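Long-range contacts in mandelate racemase / muconate lactonizing enzyme (Burkholderia pseudomallei, PDB 2POD), which is of unknown specific function but belongs to the enolase superfamily, binds a sodium ion among three carboxylates and may act as a lyase: residues 117-122 against 346-351; 121-126 against 173-178; 321-326 against 355-360. All blocks are in the same frame, centred on the assembly; numbering follows the deposited sequence.

Contact 1: 117-122 against 346-351; sequences IRTYNT and QESVRA
Q346 opens the pairing: its backbone N bonds R118 O at 3.0 Å, and its CB lies against CG2 of I117. The Q346 carbonyl then serves two donors. The hydroxyl of T119 reaches it nearly along the C=O axis, OG1 to O 2.7 Å, while the backbone N of Y120 adds a weak bond. E347 follows on the side of the sheet that Y120 shares. CE2 of the Y120 ring comes close to E347 CA, and beyond it the carboxylate receives T122 OG1 at E347 OE2, 2.8 Å away and from above the carboxylate plane. Because CG of E347 stands anti to its backbone N (chi1 -176°) and the chain stays extended, the acid is carried toward the bound sodium ion, about 5 Å from its side chain. These two strands are the first and last of the (beta/alpha)7-beta barrel of the mandelate racemase / muconate lactonizing enzyme family, and their pairing joins its two ends. S348 continues the ladder, its N bonding Y120 O at 3.1 Å and its O accepting from T122 N. On the face bearing T119 and N121, S348 OG comes within 2.8 Å of T119 OG1, and a water links it to N121 OD1. V349, at the N-cap of helix 350-356, sets its methyl CG2 beside T122 CB. R350 takes the first turn of that helix; its backbone N bonds N121 OD1 on a lone pair, in the carbonyl plane, at 2.9 Å. Past this point its side chain crosses the N121 amide roughly at a right angle to salt-bridge D166 and D152.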
loop_
_atom_site.group_PDB
_atom_site.type_symbol
_atom_site.label_atom_id
_atom_site.label_comp_id
_atom_site.label_asym_id
_atom_site.label_seq_id
_atom_site.Cartn_x
_atom_site.Cartn_y
_atom_site.Cartn_z
ATOM N N ILE B 117 -30.210 -14.365 -24.109
ATOM C CA ILE B 117 -28.826 -13.929 -23.976
ATOM C C ILE B 117 -27.971 -14.562 -25.058
ATOM O O ILE B 117 -28.199 -15.708 -25.434
ATOM C CB ILE B 117 -28.254 -14.203 -22.555
ATOM C CG1 ILE B 117 -26.839 -13.630 -22.409
ATOM C CG2 ILE B 117 -28.347 -15.677 -22.180
ATOM C CD1 ILE B 117 -26.334 -13.556 -21.002
ATOM N N ARG B 118 -27.015 -13.789 -25.572
ATOM C CA ARG B 118 -25.960 -14.279 -26.454
ATOM C C ARG B 118 -25.280 -15.520 -25.887
ATOM O O ARG B 118 -24.925 -15.571 -24.705
ATOM C CB ARG B 118 -24.929 -13.172 -26.685
ATOM C CG ARG B 118 -23.886 -13.479 -27.740
ATOM C CD ARG B 118 -23.135 -12.223 -28.116
ATOM N NE ARG B 118 -21.985 -12.509 -28.967
ATOM C CZ ARG B 118 -20.720 -12.474 -28.561
ATOM N NH1 ARG B 118 -20.422 -12.159 -27.304
ATOM N NH2 ARG B 118 -19.747 -12.744 -29.422
ATOM N N THR B 119 -25.135 -16.530 -26.735
ATOM C CA THR B 119 -24.384 -17.721 -26.379
ATOM C C THR B 119 -23.019 -17.718 -27.052
ATOM O O THR B 119 -22.806 -16.996 -28.021
ATOM C CB THR B 119 -25.182 -19.013 -26.682
ATOM O OG1 THR B 119 -24.686 -20.080 -25.869
ATOM C CG2 THR B 119 -25.102 -19.407 -28.165
ATOM N N TYR B 120 -22.091 -18.492 -26.502
ATOM C CA TYR B 120 -20.837 -18.813 -27.170
ATOM C C TYR B 120 -20.596 -20.305 -27.091
ATOM O O TYR B 120 -21.032 -20.958 -26.138
ATOM C CB TYR B 120 -19.652 -18.025 -26.578
ATOM C CG TYR B 120 -19.110 -18.492 -25.241
ATOM C CD1 TYR B 120 -18.017 -19.364 -25.167
ATOM C CD2 TYR B 120 -19.669 -18.038 -24.044
ATOM C CE1 TYR B 120 -17.515 -19.793 -23.934
ATOM C CE2 TYR B 120 -19.166 -18.451 -22.806
ATOM C CZ TYR B 120 -18.095 -19.332 -22.760
ATOM O OH TYR B 120 -17.591 -19.738 -21.544
ATOM N N ASN B 121 -19.905 -20.844 -28.091
ATOM C CA ASN B 121 -19.722 -22.289 -28.186
ATOM C C ASN B 121 -18.379 -22.747 -27.670
ATOM O O ASN B 121 -17.333 -22.401 -28.218
ATOM C CB ASN B 121 -19.964 -22.807 -29.606
ATOM C CG ASN B 121 -20.261 -24.297 -29.633
ATOM O OD1 ASN B 121 -21.349 -24.732 -29.253
ATOM N ND2 ASN B 121 -19.286 -25.089 -30.064
ATOM N N THR B 122 -18.414 -23.523 -26.597
ATOM C CA THR B 122 -17.230 -24.213 -26.124
ATOM C C THR B 122 -17.003 -25.435 -27.017
ATOM O O THR B 122 -17.784 -26.392 -26.996
ATOM C CB THR B 122 -17.379 -24.573 -24.629
ATOM O OG1 THR B 122 -17.417 -23.363 -23.870
ATOM C CG2 THR B 122 -16.230 -25.435 -24.124
ATOM N N GLN B 346 -23.770 -16.648 -22.156
ATOM C CA GLN B 346 -24.001 -17.944 -21.548
ATOM C C GLN B 346 -23.297 -19.018 -22.358
ATOM O O GLN B 346 -23.635 -19.238 -23.524
ATOM C CB GLN B 346 -25.501 -18.228 -21.476
ATOM C CG GLN B 346 -25.843 -19.605 -20.946
ATOM C CD GLN B 346 -25.252 -19.851 -19.584
ATOM O OE1 GLN B 346 -24.442 -20.756 -19.401
ATOM N NE2 GLN B 346 -25.646 -19.037 -18.617
ATOM N N GLU B 347 -22.319 -19.674 -21.736
ATOM C CA GLU B 347 -21.680 -20.878 -22.286
ATOM C C GLU B 347 -22.707 -21.938 -22.680
ATOM O O GLU B 347 -23.615 -22.246 -21.910
ATOM C CB GLU B 347 -20.691 -21.456 -21.268
ATOM C CG GLU B 347 -19.882 -22.659 -21.747
ATOM C CD GLU B 347 -18.598 -22.871 -20.951
ATOM O OE1 GLU B 347 -18.275 -22.024 -20.092
ATOM O OE2 GLU B 347 -17.899 -23.879 -21.197
ATOM N N SER B 348 -22.562 -22.463 -23.892
ATOM C CA SER B 348 -23.248 -23.682 -24.301
ATOM C C SER B 348 -22.362 -24.501 -25.237
ATOM O O SER B 348 -21.429 -23.969 -25.852
ATOM C CB SER B 348 -24.575 -23.343 -24.982
ATOM O OG SER B 348 -24.365 -22.784 -26.273
ATOM N N VAL B 349 -22.650 -25.798 -25.325
ATOM C CA VAL B 349 -21.917 -26.714 -26.203
ATOM C C VAL B 349 -22.909 -27.404 -27.145
ATOM O O VAL B 349 -23.777 -28.145 -26.692
ATOM C CB VAL B 349 -21.139 -27.779 -25.383
ATOM C CG1 VAL B 349 -20.262 -28.631 -26.290
ATOM C CG2 VAL B 349 -20.281 -27.118 -24.331
ATOM N N ARG B 350 -22.780 -27.152 -28.446
ATOM C CA ARG B 350 -23.768 -27.618 -29.425
ATOM C C ARG B 350 -23.845 -29.139 -29.569
ATOM O O ARG B 350 -24.931 -29.690 -29.759
ATOM C CB ARG B 350 -23.612 -26.912 -30.779
ATOM C CG ARG B 350 -22.262 -27.098 -31.447
ATOM C CD ARG B 350 -22.181 -26.354 -32.761
ATOM N NE ARG B 350 -20.981 -26.746 -33.495
ATOM C CZ ARG B 350 -20.756 -26.487 -34.780
ATOM N NH1 ARG B 350 -21.647 -25.819 -35.500
ATOM N NH2 ARG B 350 -19.631 -26.901 -35.344
ATOM N N ALA B 351 -22.700 -29.807 -29.419
ATOM C CA ALA B 351 -22.626 -31.274 -29.335
ATOM C C ALA B 351 -23.357 -31.864 -28.123
ATOM O O ALA B 351 -23.615 -33.069 -28.072
ATOM C CB ALA B 351 -21.171 -31.728 -29.340
HETATM O O HOH W 1 -19.665 -28.406 -29.546
HETATM O O HOH W 2 -23.454 -23.238 -28.755
#

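Contact 2: 121-126 against 173-178; sequences NTCAGP and TAMKIW
N121 and T122 run parallel to M175 and K176 in bridged register, joined by N121 N to A174 O (2.9 Å), K176 N to N121 O (2.9 Å) and C123 N to K176 O (3.1 Å). The partners are neighbouring strands of the barrel, linked through helices 152-158 and 160-170 as a beta-alpha-beta crossover. After the last bond segment 121-126 leaves the sheet, for C123 is the centre of an inverse gamma turn. On the outward face the C123 thiol, turned beside its own backbone N (chi1 -58°), sits 3.8 Å from CB of selenomethionine M175 and also touches CG2 of I177, with L163 of helix 160-170 among the neighbours. On the inner face T122 and K176 lie side by side and point the same way, T122 OG1 3.6 Å from K176 CE and also near its CB. W178, just past the strand, brings its six-membered ring against the turn: CH2 approaches C123 O at 3.3 Å, T122 CG2 meets CZ3, and A124 CB lies at the ring edge, in plane. Contacts of mixed character, a carbonyl oxygen among methyl groups, thus accompany the departure of the segment from the sheet. The amine of K176 projects to E246, a sodium ligand, in a salt bridge, consistent with the strand pairing placing this polar group, about 4 Å from the bound sodium ion, at the metal centre.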
loop_
_atom_site.group_PDB
_atom_site.type_symbol
_atom_site.label_atom_id
_atom_site.label_comp_id
_atom_site.label_asym_id
_atom_site.label_seq_id
_atom_site.Cartn_x
_atom_site.Cartn_y
_atom_site.Cartn_z
ATOM N N ASN B 121 -19.905 -20.844 -28.091
ATOM C CA ASN B 121 -19.722 -22.289 -28.186
ATOM C C ASN B 121 -18.379 -22.747 -27.670
ATOM O O ASN B 121 -17.333 -22.401 -28.218
ATOM C CB ASN B 121 -19.964 -22.807 -29.606
ATOM C CG ASN B 121 -20.261 -24.297 -29.633
ATOM O OD1 ASN B 121 -21.349 -24.732 -29.253
ATOM N ND2 ASN B 121 -19.286 -25.089 -30.064
ATOM N N THR B 122 -18.414 -23.523 -26.597
ATOM C CA THR B 122 -17.230 -24.213 -26.124
ATOM C C THR B 122 -17.003 -25.435 -27.017
ATOM O O THR B 122 -17.784 -26.392 -26.996
ATOM C CB THR B 122 -17.379 -24.573 -24.629
ATOM O OG1 THR B 122 -17.417 -23.363 -23.870
ATOM C CG2 THR B 122 -16.230 -25.435 -24.124
ATOM N N CYS B 123 -15.934 -25.378 -27.809
ATOM C CA CYS B 123 -15.656 -26.360 -28.855
ATOM C C CYS B 123 -15.120 -27.681 -28.296
ATOM O O CYS B 123 -13.983 -28.071 -28.575
ATOM C CB CYS B 123 -14.682 -25.776 -29.886
ATOM S SG CYS B 123 -15.253 -24.249 -30.678
ATOM N N ALA B 124 -15.944 -28.350 -27.491
ATOM C CA ALA B 124 -15.692 -29.715 -27.034
ATOM C C ALA B 124 -16.310 -30.721 -28.000
ATOM O O ALA B 124 -17.298 -30.417 -28.680
ATOM C CB ALA B 124 -16.262 -29.913 -25.638
ATOM N N GLY B 125 -15.725 -31.915 -28.054
ATOM C CA GLY B 125 -16.359 -33.059 -28.707
ATOM C C GLY B 125 -17.419 -33.716 -27.837
ATOM O O GLY B 125 -17.468 -33.466 -26.626
ATOM N N PRO B 126 -18.276 -34.562 -28.448
ATOM C CA PRO B 126 -19.370 -35.273 -27.771
ATOM C C PRO B 126 -18.913 -36.285 -26.713
ATOM O O PRO B 126 -17.805 -36.822 -26.803
ATOM C CB PRO B 126 -20.086 -35.998 -28.920
ATOM C CG PRO B 126 -19.653 -35.293 -30.162
ATOM C CD PRO B 126 -18.249 -34.870 -29.890
ATOM N N THR B 173 -21.486 -16.101 -32.676
ATOM C CA THR B 173 -20.401 -15.134 -32.898
ATOM C C THR B 173 -19.268 -15.208 -31.867
ATOM O O THR B 173 -18.472 -14.268 -31.759
ATOM C CB THR B 173 -20.913 -13.672 -32.989
ATOM O OG1 THR B 173 -21.725 -13.367 -31.848
ATOM C CG2 THR B 173 -21.721 -13.448 -34.262
ATOM N N ALA B 174 -19.182 -16.323 -31.137
ATOM C CA ALA B 174 -18.065 -16.564 -30.209
ATOM C C ALA B 174 -17.740 -18.043 -29.967
ATOM O O ALA B 174 -18.639 -18.852 -29.749
ATOM C CB ALA B 174 -18.296 -15.834 -28.882
HETATM N N MSE B 175 -16.449 -18.381 -30.003
HETATM C CA MSE B 175 -15.969 -19.720 -29.615
HETATM C C MSE B 175 -14.954 -19.678 -28.479
HETATM O O MSE B 175 -14.135 -18.760 -28.400
HETATM C CB MSE B 175 -15.307 -20.457 -30.781
HETATM C CG MSE B 175 -15.732 -20.034 -32.150
HETATM SE SE MSE B 175 -14.301 -20.012 -33.473
HETATM C CE MSE B 175 -13.402 -21.698 -33.054
ATOM N N LYS B 176 -14.988 -20.709 -27.638
ATOM C CA LYS B 176 -13.895 -21.004 -26.720
ATOM C C LYS B 176 -13.078 -22.219 -27.145
ATOM O O LYS B 176 -13.619 -23.301 -27.373
ATOM C CB LYS B 176 -14.417 -21.208 -25.302
ATOM C CG LYS B 176 -13.325 -21.195 -24.245
ATOM C CD LYS B 176 -13.890 -20.862 -22.891
ATOM C CE LYS B 176 -14.440 -22.101 -22.220
ATOM N NZ LYS B 176 -15.172 -21.759 -20.968
ATOM N N ILE B 177 -11.766 -22.028 -27.239
ATOM C CA ILE B 177 -10.847 -23.115 -27.571
ATOM C C ILE B 177 -9.740 -23.264 -26.515
ATOM O O ILE B 177 -9.545 -22.373 -25.692
ATOM C CB ILE B 177 -10.250 -22.932 -28.984
ATOM C CG1 ILE B 177 -9.449 -21.628 -29.064
ATOM C CG2 ILE B 177 -11.371 -22.935 -30.033
ATOM C CD1 ILE B 177 -8.554 -21.535 -30.270
ATOM N N TRP B 178 -9.028 -24.392 -26.537
ATOM C CA TRP B 178 -7.937 -24.616 -25.591
ATOM C C TRP B 178 -6.665 -25.291 -26.133
ATOM O O TRP B 178 -6.231 -26.306 -25.584
ATOM C CB TRP B 178 -8.443 -25.327 -24.331
ATOM C CG TRP B 178 -9.235 -26.572 -24.581
ATOM C CD1 TRP B 178 -8.768 -27.858 -24.585
ATOM C CD2 TRP B 178 -10.640 -26.657 -24.856
ATOM N NE1 TRP B 178 -9.793 -28.735 -24.850
ATOM C CE2 TRP B 178 -10.951 -28.025 -25.022
ATOM C CE3 TRP B 178 -11.666 -25.710 -24.980
ATOM C CZ2 TRP B 178 -12.244 -28.467 -25.299
ATOM C CZ3 TRP B 178 -12.942 -26.149 -25.265
ATOM C CH2 TRP B 178 -13.224 -27.516 -25.410
#

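Contact 3: 321-326 against 355-360; sequences PHDCTG and GWYRDL
Y357 points its phenol at the loop 321-326, where the hydroxyl is modelled as donating to the backbone O of T325. The OH-to-O separation, a doubtful 2.4 Å, is too short to be taken literally, although the carbonyl oxygen does lie at the ring edge, in plane. From the opposite direction comes the D323 carboxylate, whose OD2 stands 3.0 Å from Y357 OH, its plane turned 62° from that of the ring. The indole of W356 completes this shell: its CZ2 is 3.8 Å from T325 O, and CH2 lies near CA of G326. W356 also positions its neighbour, since CD2 of Y357 sits 3.8 Å above one indole face, offset toward the rim. With CG of Y357 anti to its carbonyl carbon (chi1 -78°), the ring reaches toward the loop. Within the loop, T325 N bonds D323 OD1 in an Asx turn, at 3.0 Å and from above the carboxylate plane, so the same carboxylate joins the turn and stands beside the phenol. G326 is the N-cap of helix 327-339, while W356, at the end of helix 350-356, stacks on F16 and meets F352, from the start of that helix, edge-to-face. Farther back in the loop, H322 ND1 is hydrogen-bonded to OD2 of D295. A histidine and an aspartate at the ends of the seventh and sixth barrel strands are consistent with the His-Asp dyad familiar from the mandelate racemase branch of the enolase superfamily.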
loop_
_atom_site.group_PDB
_atom_site.type_symbol
_atom_site.label_atom_id
_atom_site.label_comp_id
_atom_site.label_asym_id
_atom_site.label_seq_id
_atom_site.Cartn_x
_atom_site.Cartn_y
_atom_site.Cartn_z
ATOM N N PRO B 321 -21.721 -17.172 -16.752
ATOM C CA PRO B 321 -21.934 -18.493 -16.152
ATOM C C PRO B 321 -21.436 -19.676 -16.993
ATOM O O PRO B 321 -21.618 -19.702 -18.216
ATOM C CB PRO B 321 -23.445 -18.554 -15.950
ATOM C CG PRO B 321 -23.892 -17.122 -16.022
ATOM C CD PRO B 321 -22.997 -16.497 -17.031
ATOM N N HIS B 322 -20.809 -20.629 -16.308
ATOM C CA HIS B 322 -20.206 -21.820 -16.893
ATOM C C HIS B 322 -21.267 -22.892 -17.105
ATOM O O HIS B 322 -22.066 -23.168 -16.203
ATOM C CB HIS B 322 -19.141 -22.367 -15.927
ATOM C CG HIS B 322 -18.324 -23.492 -16.480
ATOM N ND1 HIS B 322 -18.153 -24.687 -15.815
ATOM C CD2 HIS B 322 -17.616 -23.599 -17.627
ATOM C CE1 HIS B 322 -17.374 -25.481 -16.529
ATOM N NE2 HIS B 322 -17.035 -24.844 -17.634
ATOM N N ASP B 323 -21.274 -23.494 -18.293
ATOM C CA ASP B 323 -21.834 -24.835 -18.462
ATOM C C ASP B 323 -20.755 -25.848 -18.829
ATOM O O ASP B 323 -20.025 -26.309 -17.949
ATOM C CB ASP B 323 -22.989 -24.854 -19.474
ATOM C CG ASP B 323 -23.509 -26.270 -19.748
ATOM O OD1 ASP B 323 -23.785 -27.025 -18.778
ATOM O OD2 ASP B 323 -23.606 -26.630 -20.943
ATOM N N CYS B 324 -20.669 -26.185 -20.122
ATOM C CA CYS B 324 -20.007 -27.404 -20.622
ATOM C C CYS B 324 -20.261 -28.708 -19.840
ATOM O O CYS B 324 -19.432 -29.618 -19.858
ATOM C CB CYS B 324 -18.504 -27.152 -20.809
ATOM S SG CYS B 324 -17.656 -28.246 -21.981
ATOM N N THR B 325 -21.390 -28.800 -19.139
ATOM C CA THR B 325 -21.649 -29.939 -18.253
ATOM C C THR B 325 -23.030 -30.542 -18.508
ATOM O O THR B 325 -23.377 -30.796 -19.655
ATOM C CB THR B 325 -21.426 -29.606 -16.756
ATOM O OG1 THR B 325 -22.242 -28.493 -16.378
ATOM C CG2 THR B 325 -19.960 -29.277 -16.484
ATOM N N GLY B 326 -23.807 -30.777 -17.454
ATOM C CA GLY B 326 -25.134 -31.373 -17.604
ATOM C C GLY B 326 -26.225 -30.388 -18.008
ATOM O O GLY B 326 -26.017 -29.172 -17.937
ATOM N N GLY B 355 -27.069 -32.940 -28.997
ATOM C CA GLY B 355 -26.680 -34.330 -28.806
ATOM C C GLY B 355 -27.300 -34.968 -27.578
ATOM O O GLY B 355 -28.522 -35.103 -27.492
ATOM N N TRP B 356 -26.449 -35.346 -26.624
ATOM C CA TRP B 356 -26.817 -36.266 -25.548
ATOM C C TRP B 356 -27.753 -35.732 -24.459
ATOM O O TRP B 356 -28.198 -36.502 -23.603
ATOM C CB TRP B 356 -25.573 -36.912 -24.927
ATOM C CG TRP B 356 -24.639 -35.970 -24.191
ATOM C CD1 TRP B 356 -23.571 -35.299 -24.719
ATOM C CD2 TRP B 356 -24.676 -35.626 -22.796
ATOM N NE1 TRP B 356 -22.951 -34.553 -23.745
ATOM C CE2 TRP B 356 -23.607 -34.734 -22.557
ATOM C CE3 TRP B 356 -25.515 -35.975 -21.728
ATOM C CZ2 TRP B 356 -23.351 -34.189 -21.293
ATOM C CZ3 TRP B 356 -25.255 -35.435 -20.467
ATOM C CH2 TRP B 356 -24.185 -34.551 -20.265
ATOM N N TYR B 357 -28.049 -34.431 -24.493
ATOM C CA TYR B 357 -29.005 -33.811 -23.559
ATOM C C TYR B 357 -30.437 -34.260 -23.860
ATOM O O TYR B 357 -31.266 -34.370 -22.948
ATOM C CB TYR B 357 -28.967 -32.279 -23.662
ATOM C CG TYR B 357 -27.825 -31.542 -22.976
ATOM C CD1 TYR B 357 -27.803 -30.147 -22.963
ATOM C CD2 TYR B 357 -26.780 -32.218 -22.349
ATOM C CE1 TYR B 357 -26.776 -29.442 -22.359
ATOM C CE2 TYR B 357 -25.747 -31.519 -21.731
ATOM C CZ TYR B 357 -25.752 -30.128 -21.742
ATOM O OH TYR B 357 -24.734 -29.416 -21.142
ATOM N N ARG B 358 -30.710 -34.513 -25.143
ATOM C CA ARG B 358 -32.071 -34.525 -25.697
ATOM C C ARG B 358 -32.950 -35.640 -25.132
ATOM O O ARG B 358 -34.167 -35.482 -25.016
ATOM C CB ARG B 358 -32.029 -34.623 -27.224
ATOM C CG ARG B 358 -31.440 -33.408 -27.925
ATOM C CD ARG B 358 -32.289 -32.993 -29.121
ATOM N NE ARG B 358 -32.282 -31.544 -29.316
ATOM C CZ ARG B 358 -33.099 -30.686 -28.703
ATOM N NH1 ARG B 358 -34.015 -31.113 -27.840
ATOM N NH2 ARG B 358 -32.998 -29.388 -28.957
ATOM N N ASP B 359 -32.319 -36.754 -24.768
ATOM C CA ASP B 359 -33.023 -37.953 -24.312
ATOM C C ASP B 359 -33.412 -37.864 -22.845
ATOM O O ASP B 359 -34.317 -38.572 -22.391
ATOM C CB ASP B 359 -32.156 -39.195 -24.539
ATOM C CG ASP B 359 -31.326 -39.100 -25.808
ATOM O OD1 ASP B 359 -30.181 -38.597 -25.730
ATOM O OD2 ASP B 359 -31.827 -39.512 -26.880
ATOM N N LEU B 360 -32.727 -36.994 -22.107
ATOM C CA LEU B 360 -32.668 -37.103 -20.651
ATOM C C LEU B 360 -33.705 -36.246 -19.941
ATOM O O LEU B 360 -34.112 -36.563 -18.817
ATOM C CB LEU B 360 -31.270 -36.772 -20.123
ATOM C CG LEU B 360 -30.026 -37.260 -20.869
ATOM C CD1 LEU B 360 -28.785 -36.712 -20.198
ATOM C CD2 LEU B 360 -29.957 -38.777 -20.965
#

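Overall arrangement
All three contacts are largely buried, yet their chemistry follows their place in the barrel. Contacts 1 and 2 share strand 117-122, with N121 and T122 serving both: one neighbour is the last strand, the other the second. Both rest on parallel backbone ladders, with polar groups turned to the sodium site. There they meet, Y120 OH lying 3.2 Å from K176 NZ in a probable hydrogen bond. Contact 3 has no ladder and buries far less surface; loop 321-326 is joined to the end of helix 350-356 by aromatic side chains. That helix begins in contact 1, and E347 packs on H322 and C324, so contact 3 adjoins the same region.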